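Local coordinates for aluminum resistance protein (Clostridium novyi, PDB 3I16) that probably cleaves carbon-sulfur bonds as a pyridoxal-5'-phosphate-dependent lyase of the methionine gamma-lyase family, with a presumed part in aluminium resistance, at residues K152-K157 / L164-K169; V180-S185 / S201-V206; I309-I314 / Q335-N340. One frame throughout, in Å; residues are numbered along the deposited sequence. Where two conformers were deposited one is given.

Interaction 1: K152-K157 / L164-K169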
loop_
_atom_site.group_PDB
_atom_site.type_symbol
_atom_site.label_atom_id
_atom_site.label_comp_id
_atom_site.label_asym_id
_atom_site.label_seq_id
_atom_site.Cartn_x
_atom_site.Cartn_y
_atom_site.Cartn_z
ATOM N N LYS B 152 -33.700 4.505 26.870
ATOM C CA LYS B 152 -33.888 5.045 28.199
ATOM C C LYS B 152 -32.516 5.361 28.756
ATOM O O LYS B 152 -31.485 4.824 28.309
ATOM C CB LYS B 152 -34.654 4.113 29.119
ATOM C CG LYS B 152 -36.151 4.162 28.930
ATOM C CD LYS B 152 -36.876 3.249 29.909
ATOM C CE LYS B 152 -38.369 3.302 29.677
ATOM N NZ LYS B 152 -39.073 2.297 30.479
ATOM N N GLN B 153 -32.504 6.253 29.730
ATOM C CA GLN B 153 -31.268 6.733 30.312
ATOM C C GLN B 153 -31.388 6.837 31.819
ATOM O O GLN B 153 -32.429 7.209 32.321
ATOM C CB GLN B 153 -30.988 8.121 29.739
ATOM C CG GLN B 153 -29.789 8.855 30.293
ATOM C CD GLN B 153 -29.583 10.178 29.581
ATOM O OE1 GLN B 153 -29.605 10.238 28.352
ATOM N NE2 GLN B 153 -29.368 11.243 30.343
ATOM N N VAL B 154 -30.322 6.449 32.513
ATOM C CA VAL B 154 -30.196 6.634 33.932
ATOM C C VAL B 154 -28.882 7.399 34.109
ATOM O O VAL B 154 -27.826 6.986 33.612
ATOM C CB VAL B 154 -30.196 5.325 34.708
ATOM C CG1 VAL B 154 -29.804 5.587 36.168
ATOM C CG2 VAL B 154 -31.574 4.665 34.591
ATOM N N ASP B 155 -28.971 8.544 34.778
ATOM C CA ASP B 155 -27.807 9.392 34.992
ATOM C C ASP B 155 -26.929 8.867 36.119
ATOM O O ASP B 155 -27.371 8.097 36.975
ATOM C CB ASP B 155 -28.269 10.815 35.359
ATOM C CG ASP B 155 -28.984 11.528 34.207
ATOM O OD1 ASP B 155 -28.822 11.142 33.022
ATOM O OD2 ASP B 155 -29.698 12.504 34.484
ATOM N N LEU B 156 -25.670 9.288 36.102
ATOM C CA LEU B 156 -24.771 8.990 37.188
ATOM C C LEU B 156 -25.200 9.866 38.355
ATOM O O LEU B 156 -25.959 10.833 38.190
ATOM C CB LEU B 156 -23.341 9.305 36.822
ATOM C CG LEU B 156 -22.650 8.454 35.772
ATOM C CD1 LEU B 156 -21.285 9.085 35.525
ATOM C CD2 LEU B 156 -22.514 7.025 36.234
ATOM N N LYS B 157 -24.727 9.513 39.535
ATOM C CA LYS B 157 -25.075 10.247 40.729
ATOM C C LYS B 157 -24.286 11.558 40.745
ATOM O O LYS B 157 -23.339 11.716 39.989
ATOM C CB LYS B 157 -24.767 9.416 41.976
ATOM C CG LYS B 157 -25.471 8.068 41.996
ATOM C CD LYS B 157 -25.673 7.566 43.394
ATOM C CE LYS B 157 -24.406 7.328 44.155
ATOM N NZ LYS B 157 -24.697 7.399 45.635
ATOM N N LEU B 164 -26.838 2.592 41.062
ATOM C CA LEU B 164 -27.255 1.209 40.977
ATOM C C LEU B 164 -28.717 1.016 41.361
ATOM O O LEU B 164 -29.437 0.289 40.689
ATOM C CB LEU B 164 -26.337 0.315 41.816
ATOM C CG LEU B 164 -24.840 0.298 41.489
ATOM C CD1 LEU B 164 -24.100 -0.638 42.470
ATOM C CD2 LEU B 164 -24.552 -0.103 40.029
ATOM N N GLU B 165 -29.174 1.697 42.400
ATOM C CA GLU B 165 -30.560 1.554 42.836
ATOM C C GLU B 165 -31.525 1.996 41.748
ATOM O O GLU B 165 -32.530 1.342 41.515
ATOM C CB GLU B 165 -30.817 2.319 44.134
ATOM C CG GLU B 165 -29.883 1.873 45.278
ATOM C CD GLU B 165 -30.310 2.356 46.649
ATOM O OE1 GLU B 165 -31.351 3.047 46.764
ATOM O OE2 GLU B 165 -29.597 2.029 47.629
ATOM N N GLU B 166 -31.219 3.091 41.056
ATOM C CA GLU B 166 -32.082 3.551 39.968
ATOM C C GLU B 166 -32.007 2.589 38.762
ATOM O O GLU B 166 -33.028 2.299 38.137
ATOM C CB GLU B 166 -31.716 4.993 39.575
ATOM C CG GLU B 166 -32.684 5.659 38.590
ATOM C CD GLU B 166 -34.086 5.829 39.145
ATOM O OE1 GLU B 166 -34.264 5.767 40.385
ATOM O OE2 GLU B 166 -35.016 6.045 38.340
ATOM N N ILE B 167 -30.808 2.096 38.439
ATOM C CA ILE B 167 -30.644 1.126 37.342
ATOM C C ILE B 167 -31.570 -0.073 37.589
ATOM O O ILE B 167 -32.391 -0.442 36.740
ATOM C CB ILE B 167 -29.164 0.674 37.190
ATOM C CG1 ILE B 167 -28.304 1.817 36.635
ATOM C CG2 ILE B 167 -29.041 -0.529 36.241
ATOM C CD1 ILE B 167 -26.854 1.568 36.717
ATOM N N GLU B 168 -31.459 -0.665 38.772
ATOM C CA GLU B 168 -32.334 -1.771 39.166
ATOM C C GLU B 168 -33.820 -1.453 38.988
ATOM O O GLU B 168 -34.570 -2.249 38.415
ATOM C CB GLU B 168 -32.099 -2.129 40.628
ATOM C CG GLU B 168 -30.792 -2.840 40.870
ATOM C CD GLU B 168 -30.563 -3.159 42.335
ATOM O OE1 GLU B 168 -31.507 -3.003 43.130
ATOM O OE2 GLU B 168 -29.429 -3.548 42.691
ATOM N N LYS B 169 -34.241 -0.302 39.512
ATOM C CA LYS B 169 -35.645 0.131 39.403
ATOM C C LYS B 169 -36.105 0.260 37.954
ATOM O O LYS B 169 -37.219 -0.126 37.615
ATOM C CB LYS B 169 -35.860 1.468 40.116
ATOM C CG LYS B 169 -37.266 2.078 39.947
ATOM C CD LYS B 169 -37.371 3.416 40.696
ATOM C CE LYS B 169 -38.792 3.970 40.700
ATOM N NZ LYS B 169 -39.358 4.095 39.328
#

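Interaction 2: V180-S185 / S201-V206. With PLP (pyridoxal-5'-phosphate), chain J.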
loop_
_atom_site.group_PDB
_atom_site.type_symbol
_atom_site.label_atom_id
_atom_site.label_comp_id
_atom_site.label_asym_id
_atom_site.label_seq_id
_atom_site.Cartn_x
_atom_site.Cartn_y
_atom_site.Cartn_z
ATOM N N VAL B 180 -27.805 -2.967 28.051
ATOM C CA VAL B 180 -27.363 -1.846 28.884
ATOM C C VAL B 180 -26.049 -1.354 28.277
ATOM O O VAL B 180 -25.134 -2.148 28.011
ATOM C CB VAL B 180 -27.218 -2.220 30.398
ATOM C CG1 VAL B 180 -26.401 -1.162 31.199
ATOM C CG2 VAL B 180 -28.592 -2.380 31.045
ATOM N N HIS B 181 -26.007 -0.048 28.002
ATOM C CA HIS B 181 -24.859 0.619 27.449
ATOM C C HIS B 181 -24.130 1.392 28.553
ATOM O O HIS B 181 -24.726 2.217 29.253
ATOM C CB HIS B 181 -25.286 1.540 26.312
ATOM C CG HIS B 181 -24.292 2.618 25.994
ATOM N ND1 HIS B 181 -24.465 3.924 26.400
ATOM C CD2 HIS B 181 -23.117 2.585 25.327
ATOM C CE1 HIS B 181 -23.432 4.642 26.006
ATOM N NE2 HIS B 181 -22.614 3.857 25.332
ATOM N N ILE B 182 -22.840 1.116 28.680
ATOM C CA ILE B 182 -21.973 1.714 29.674
ATOM C C ILE B 182 -20.795 2.423 28.999
ATOM O O ILE B 182 -20.016 1.802 28.288
ATOM C CB ILE B 182 -21.356 0.599 30.530
ATOM C CG1 ILE B 182 -22.442 -0.244 31.218
ATOM C CG2 ILE B 182 -20.396 1.160 31.518
ATOM C CD1 ILE B 182 -21.905 -1.633 31.602
ATOM N N GLN B 183 -20.652 3.714 29.232
ATOM C CA GLN B 183 -19.544 4.459 28.646
ATOM C C GLN B 183 -18.416 4.554 29.656
ATOM O O GLN B 183 -18.609 5.093 30.728
ATOM C CB GLN B 183 -20.015 5.845 28.263
ATOM C CG GLN B 183 -19.000 6.639 27.462
ATOM C CD GLN B 183 -19.609 7.923 26.966
ATOM O OE1 GLN B 183 -20.562 7.911 26.164
ATOM N NE2 GLN B 183 -19.078 9.048 27.449
ATOM N N ARG B 184 -17.241 4.030 29.309
ATOM C CA ARG B 184 -16.102 4.050 30.222
ATOM C C ARG B 184 -15.507 5.453 30.379
ATOM O O ARG B 184 -15.362 5.957 31.507
ATOM C CB ARG B 184 -15.038 3.074 29.734
ATOM C CG ARG B 184 -13.850 2.973 30.635
ATOM C CD ARG B 184 -12.949 1.886 30.211
ATOM N NE ARG B 184 -11.798 1.749 31.103
ATOM C CZ ARG B 184 -10.878 0.798 30.975
ATOM N NH1 ARG B 184 -10.980 -0.118 30.019
ATOM N NH2 ARG B 184 -9.857 0.755 31.805
ATOM N N SER B 185 -15.173 6.075 29.251
ATOM C CA SER B 185 -14.574 7.414 29.222
ATOM C C SER B 185 -15.647 8.477 29.431
ATOM O O SER B 185 -16.815 8.257 29.122
ATOM C CB SER B 185 -13.864 7.628 27.880
ATOM O OG SER B 185 -13.248 8.895 27.809
ATOM N N SER B 201 -19.418 -3.420 39.085
ATOM C CA SER B 201 -20.592 -3.215 39.935
ATOM C C SER B 201 -21.860 -3.033 39.085
ATOM O O SER B 201 -22.899 -3.518 39.462
ATOM C CB SER B 201 -20.390 -2.051 40.919
ATOM O OG SER B 201 -20.470 -0.828 40.227
ATOM N N ILE B 202 -21.765 -2.366 37.931
ATOM C CA ILE B 202 -22.921 -2.209 37.036
ATOM C C ILE B 202 -23.321 -3.567 36.429
ATOM O O ILE B 202 -24.498 -3.962 36.454
ATOM C CB ILE B 202 -22.665 -1.181 35.893
ATOM C CG1 ILE B 202 -22.461 0.245 36.450
ATOM C CG2 ILE B 202 -23.812 -1.224 34.893
ATOM C CD1 ILE B 202 -21.908 1.260 35.402
ATOM N N VAL B 203 -22.348 -4.297 35.910
ATOM C CA VAL B 203 -22.658 -5.608 35.318
ATOM C C VAL B 203 -23.331 -6.520 36.336
ATOM O O VAL B 203 -24.433 -7.051 36.061
ATOM C CB VAL B 203 -21.432 -6.262 34.689
ATOM C CG1 VAL B 203 -21.775 -7.651 34.166
ATOM C CG2 VAL B 203 -20.917 -5.374 33.578
ATOM N N ASP B 204 -22.725 -6.672 37.517
ATOM C CA ASP B 204 -23.333 -7.510 38.568
ATOM C C ASP B 204 -24.762 -7.083 38.921
ATOM O O ASP B 204 -25.646 -7.913 39.116
ATOM C CB ASP B 204 -22.471 -7.524 39.836
ATOM C CG ASP B 204 -21.160 -8.226 39.627
ATOM O OD1 ASP B 204 -20.998 -8.865 38.578
ATOM O OD2 ASP B 204 -20.292 -8.143 40.509
ATOM N N CYS B 205 -24.983 -5.784 38.984
ATOM C CA CYS B 205 -26.295 -5.254 39.287
ATOM C C CYS B 205 -27.332 -5.606 38.197
ATOM O O CYS B 205 -28.452 -6.067 38.492
ATOM C CB CYS B 205 -26.157 -3.742 39.443
ATOM S SG CYS B 205 -27.665 -2.854 39.649
ATOM N N VAL B 206 -26.963 -5.376 36.946
ATOM C CA VAL B 206 -27.859 -5.645 35.811
ATOM C C VAL B 206 -28.225 -7.136 35.693
ATOM O O VAL B 206 -29.406 -7.492 35.577
ATOM C CB VAL B 206 -27.233 -5.156 34.482
ATOM C CG1 VAL B 206 -28.026 -5.675 33.249
ATOM C CG2 VAL B 206 -27.120 -3.639 34.477
HETATM N N1 PLP J . -17.030 7.039 22.817
HETATM C C2 PLP J . -16.191 7.811 23.563
HETATM C C2A PLP J . -16.425 7.959 25.035
HETATM C C3 PLP J . -15.121 8.440 22.927
HETATM O O3 PLP J . -14.267 9.208 23.680
HETATM C C4 PLP J . -14.922 8.291 21.547
HETATM C C5 PLP J . -15.792 7.505 20.800
HETATM C C6 PLP J . -16.829 6.877 21.459
HETATM C C5A PLP J . -15.635 7.259 19.311
HETATM O O4P PLP J . -15.335 8.421 18.610
HETATM P P PLP J . -14.878 8.487 17.042
HETATM O O1P PLP J . -13.747 7.538 16.671
HETATM O O2P PLP J . -14.347 9.895 16.924
HETATM O O3P PLP J . -16.088 8.198 16.168
#

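Interaction 3: I309-I314 / Q335-N340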
loop_
_atom_site.group_PDB
_atom_site.type_symbol
_atom_site.label_atom_id
_atom_site.label_comp_id
_atom_site.label_asym_id
_atom_site.label_seq_id
_atom_site.Cartn_x
_atom_site.Cartn_y
_atom_site.Cartn_z
ATOM N N ILE B 309 -1.051 12.900 33.218
ATOM C CA ILE B 309 -0.755 13.131 34.632
ATOM C C ILE B 309 0.114 14.382 34.791
ATOM O O ILE B 309 -0.137 15.212 35.668
ATOM C CB ILE B 309 -0.079 11.883 35.279
ATOM C CG1 ILE B 309 -1.050 10.677 35.218
ATOM C CG2 ILE B 309 0.317 12.194 36.690
ATOM C CD1 ILE B 309 -0.438 9.306 35.555
ATOM N N LEU B 310 1.132 14.517 33.948
ATOM C CA LEU B 310 1.965 15.719 33.957
ATOM C C LEU B 310 1.106 16.970 33.668
ATOM O O LEU B 310 1.272 17.990 34.305
ATOM C CB LEU B 310 3.065 15.626 32.920
ATOM C CG LEU B 310 3.819 16.918 32.568
ATOM C CD1 LEU B 310 4.586 17.423 33.764
ATOM C CD2 LEU B 310 4.745 16.643 31.360
ATOM N N CYS B 311 0.244 16.877 32.655
ATOM C CA CYS B 311 -0.628 17.982 32.301
ATOM C C CYS B 311 -1.472 18.343 33.519
ATOM O O CYS B 311 -1.542 19.493 33.877
ATOM C CB CYS B 311 -1.523 17.604 31.126
ATOM S SG CYS B 311 -2.637 18.952 30.634
ATOM N N SER B 312 -2.066 17.345 34.175
ATOM C CA SER B 312 -2.872 17.590 35.369
ATOM C C SER B 312 -2.118 18.412 36.422
ATOM O O SER B 312 -2.601 19.476 36.895
ATOM C CB SER B 312 -3.304 16.255 35.983
ATOM O OG SER B 312 -4.045 16.415 37.180
ATOM N N ARG B 313 -0.939 17.935 36.806
ATOM C CA ARG B 313 -0.212 18.602 37.878
ATOM C C ARG B 313 0.359 19.964 37.451
ATOM O O ARG B 313 0.245 20.913 38.192
ATOM C CB ARG B 313 0.883 17.694 38.442
ATOM C CG ARG B 313 1.593 18.248 39.672
ATOM C CD ARG B 313 0.620 18.649 40.778
ATOM N NE ARG B 313 1.334 18.876 42.019
ATOM C CZ ARG B 313 0.786 19.221 43.177
ATOM N NH1 ARG B 313 -0.528 19.382 43.305
ATOM N NH2 ARG B 313 1.582 19.388 44.234
ATOM N N ILE B 314 0.956 20.069 36.265
ATOM C CA ILE B 314 1.520 21.362 35.841
ATOM C C ILE B 314 0.434 22.458 35.710
ATOM O O ILE B 314 0.654 23.614 36.116
ATOM C CB ILE B 314 2.391 21.250 34.556
ATOM C CG1 ILE B 314 3.385 22.419 34.456
ATOM C CG2 ILE B 314 1.536 21.153 33.294
ATOM C CD1 ILE B 314 4.368 22.284 33.256
ATOM N N GLN B 335 -7.189 14.151 29.932
ATOM C CA GLN B 335 -7.016 15.127 30.992
ATOM C C GLN B 335 -7.827 16.358 30.652
ATOM O O GLN B 335 -7.632 16.915 29.570
ATOM C CB GLN B 335 -5.547 15.538 31.148
ATOM C CG GLN B 335 -5.347 16.539 32.260
ATOM C CD GLN B 335 -5.827 15.991 33.591
ATOM O OE1 GLN B 335 -5.520 14.851 33.936
ATOM N NE2 GLN B 335 -6.567 16.806 34.357
ATOM N N SER B 336 -8.698 16.801 31.567
ATOM C CA SER B 336 -9.547 17.973 31.366
ATOM C C SER B 336 -8.992 19.159 32.150
ATOM O O SER B 336 -8.516 18.966 33.280
ATOM C CB SER B 336 -10.984 17.689 31.840
ATOM O OG SER B 336 -11.489 16.468 31.306
ATOM N N ILE B 337 -9.079 20.357 31.558
ATOM C CA ILE B 337 -8.613 21.601 32.165
ATOM C C ILE B 337 -9.733 22.650 32.013
ATOM O O ILE B 337 -10.132 22.960 30.893
ATOM C CB ILE B 337 -7.363 22.145 31.428
ATOM C CG1 ILE B 337 -6.329 21.044 31.162
ATOM C CG2 ILE B 337 -6.747 23.309 32.172
ATOM C CD1 ILE B 337 -5.251 21.480 30.230
ATOM N N LYS B 338 -10.230 23.189 33.127
ATOM C CA LYS B 338 -11.268 24.204 33.114
ATOM C C LYS B 338 -10.551 25.543 33.095
ATOM O O LYS B 338 -9.888 25.916 34.065
ATOM C CB LYS B 338 -12.180 24.073 34.339
ATOM C CG LYS B 338 -13.371 25.041 34.359
ATOM C CD LYS B 338 -14.384 24.803 35.516
ATOM C CE LYS B 338 -15.094 23.437 35.400
ATOM N NZ LYS B 338 -16.279 23.262 36.309
ATOM N N PHE B 339 -10.634 26.244 31.972
ATOM C CA PHE B 339 -9.994 27.549 31.858
ATOM C C PHE B 339 -10.860 28.689 32.384
ATOM O O PHE B 339 -10.315 29.641 32.937
ATOM C CB PHE B 339 -9.541 27.832 30.413
ATOM C CG PHE B 339 -8.351 27.016 29.988
ATOM C CD1 PHE B 339 -7.084 27.361 30.417
ATOM C CD2 PHE B 339 -8.500 25.910 29.175
ATOM C CE1 PHE B 339 -5.990 26.620 30.045
ATOM C CE2 PHE B 339 -7.396 25.151 28.791
ATOM C CZ PHE B 339 -6.149 25.508 29.219
ATOM N N ASN B 340 -12.186 28.580 32.254
ATOM C CA ASN B 340 -13.106 29.663 32.660
ATOM C C ASN B 340 -12.680 30.970 31.991
ATOM O O ASN B 340 -12.643 32.037 32.620
ATOM C CB ASN B 340 -13.200 29.810 34.195
ATOM C CG ASN B 340 -14.205 28.848 34.809
ATOM O OD1 ASN B 340 -15.290 28.633 34.258
ATOM N ND2 ASN B 340 -13.861 28.285 35.960
#

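Interaction 1: K152-K157 / L164-K169
Flanking Val-154, which packs against Glu-166 and Ile-167, are two polar side chains joined by a short hydrogen bond: Gln-153 NE2 donates to Asp-155 OD1 over 2.7 Å. The bond is fairly straight, with an N-H...O angle of 162°, and the carboxylate oxygen lies close to the plane of the Gln-153 amide. Gln-153 OE1 accepts a second hydrogen bond from Tyr-151 OH, which further restricts how that amide can turn. The pair stands off the helix, with the CB of Asp-155 pointing away from it.

Val-154 makes the contact itself. Its CG1, set anti to the backbone N (chi1 170°), meets the aliphatic part of Glu-166, with Val-154 CG1 3.8 Å from Glu-166 CG. Glu-166 CG, anti to the backbone N, and Glu-166 CB both lie against this methyl, the two side chains crossing at a slant; the bend at chi2 (63°) turns only the carboxylate beyond them. The same methyl reaches Ile-167, where Val-154 CG1 and Ile-167 CG1 are 4.1 Å apart. No hydrogen bond links the two segments, and the contact is entirely van der Waals in character.

Beyond these segments, Ile-167 packs on Val-206 and Val-154 on Leu-119, which carries the apolar layer to the neighbouring helix and strand. Lys-152 forms a salt bridge with Asp-174, just past the end of the helix. Strand 150-153 lies at one edge of the mixed sheet within the chain, and helix 164-173 leads on to the parallel strand 177-183: a beta-alpha-beta crossover typical of the large domain of fold-type I pyridoxal-phosphate enzymes.

Interaction 2: V180-S185 / S201-V206
Ile-182 and Ile-202 lie alongside each other with their side chains running in opposite directions, each pushing its end past the other's branch. Ile-182 CD1 rests 3.8 Å from Ile-202 CG2, while at the other end of the pair Ile-182 CG2 approaches Ile-202 CD1 at 4.2 Å. Val-203 CG2 adds a more distant touch to Ile-182 CD1.

Two residues earlier on the strand and one turn further along the helix, Val-180 and Val-206 repeat the scheme with shorter side chains. Val-180 CG2 meets both methyls of Val-206, the nearer being Val-206 CG2 at 3.9 Å. The two pairs follow from the antiparallel course of strand 180-183 and helix 201-206, whose axes approach to 10.6 Å, their directions 170° apart.

Gln-183 belongs to the cofactor side of the strand. Its CG is anti to the backbone N (chi1 -172°) and the chain stays extended, bringing Gln-183 CD to 3.7 Å from the methyl C2A of pyridoxal phosphate. Gln-183 NE2 donates to Ser-185 O at 2.9 Å, almost in the amide plane, and OE1 accepts from the backbone N of Tyr-126, so both ends of the amide are held. The chemistry thus divides across the strand: branched aliphatic groups join it to the helix without directional bonds, while a hydrogen-bonded amide gives the cofactor methyl a fixed wall.

Interaction 3: I309-I314 / Q335-N340
Gln-335 lays its side-chain amide broadside over Ser-312, with Gln-335 OE1 3.3 Å and Gln-335 CD 3.5 Å from Ser-312 CB. The overlap is a packing contact: the serine hydroxyl makes no hydrogen bond to the amide. Instead, Ser-312 OG and Gln-335 NE2 both bond to the carbonyl oxygen of Pro-324, which ties helix and strand together indirectly. Gln-335 OE1 is taken by NH1 of Arg-330, and NE2 also reaches Ser-336 O at 3.1 Å through a bent bond of 142°. These partners satisfy a buried amide and limit its rotation.

The turn of the glutamine chain at chi2 (59°) carries the amide over to Ser-312 and leaves CG beside Cys-311. There Cys-311 SG lies 4.0 Å from Gln-335 CG. In the conformer given for Ile-337, CD1 also comes to Cys-311 SG at 3.7 Å; a second conformer makes this touch less certain.

Strand 335-338 runs nearly along helix 309-314, with their axes 21° apart in direction and 8.4 Å apart at closest approach. Cys-311 also packs on Ile-418, so the helix 411-425 shares this apolar layer. Helix packing against an antiparallel sheet, with strand 335-338 between 321-323 and 402-406, is as expected for the smaller C-terminal domain of fold-type I pyridoxal-phosphate enzymes.

All three contacts are largely buried, though Glu-166 of interaction 1 is partly exposed, whereas every touching residue of interactions 2 and 3 is buried. Interactions 1 and 2 serve the same mixed sheet, with centres 10 Å apart, and their helices touch where Glu-168 CG lies 3.4 Å from Cys-205 SG. Interaction 3 belongs to the separate antiparallel sheet, about 27 Å from interaction 2 between centres. Within interactions 1 and 2 only aliphatic carbons meet; interaction 3 instead sets a serine and a cysteine against a glutamine whose polar atoms are satisfied by loop residues and by its own strand. Of the three, 180-185/201-206 is the one that reaches the cofactor.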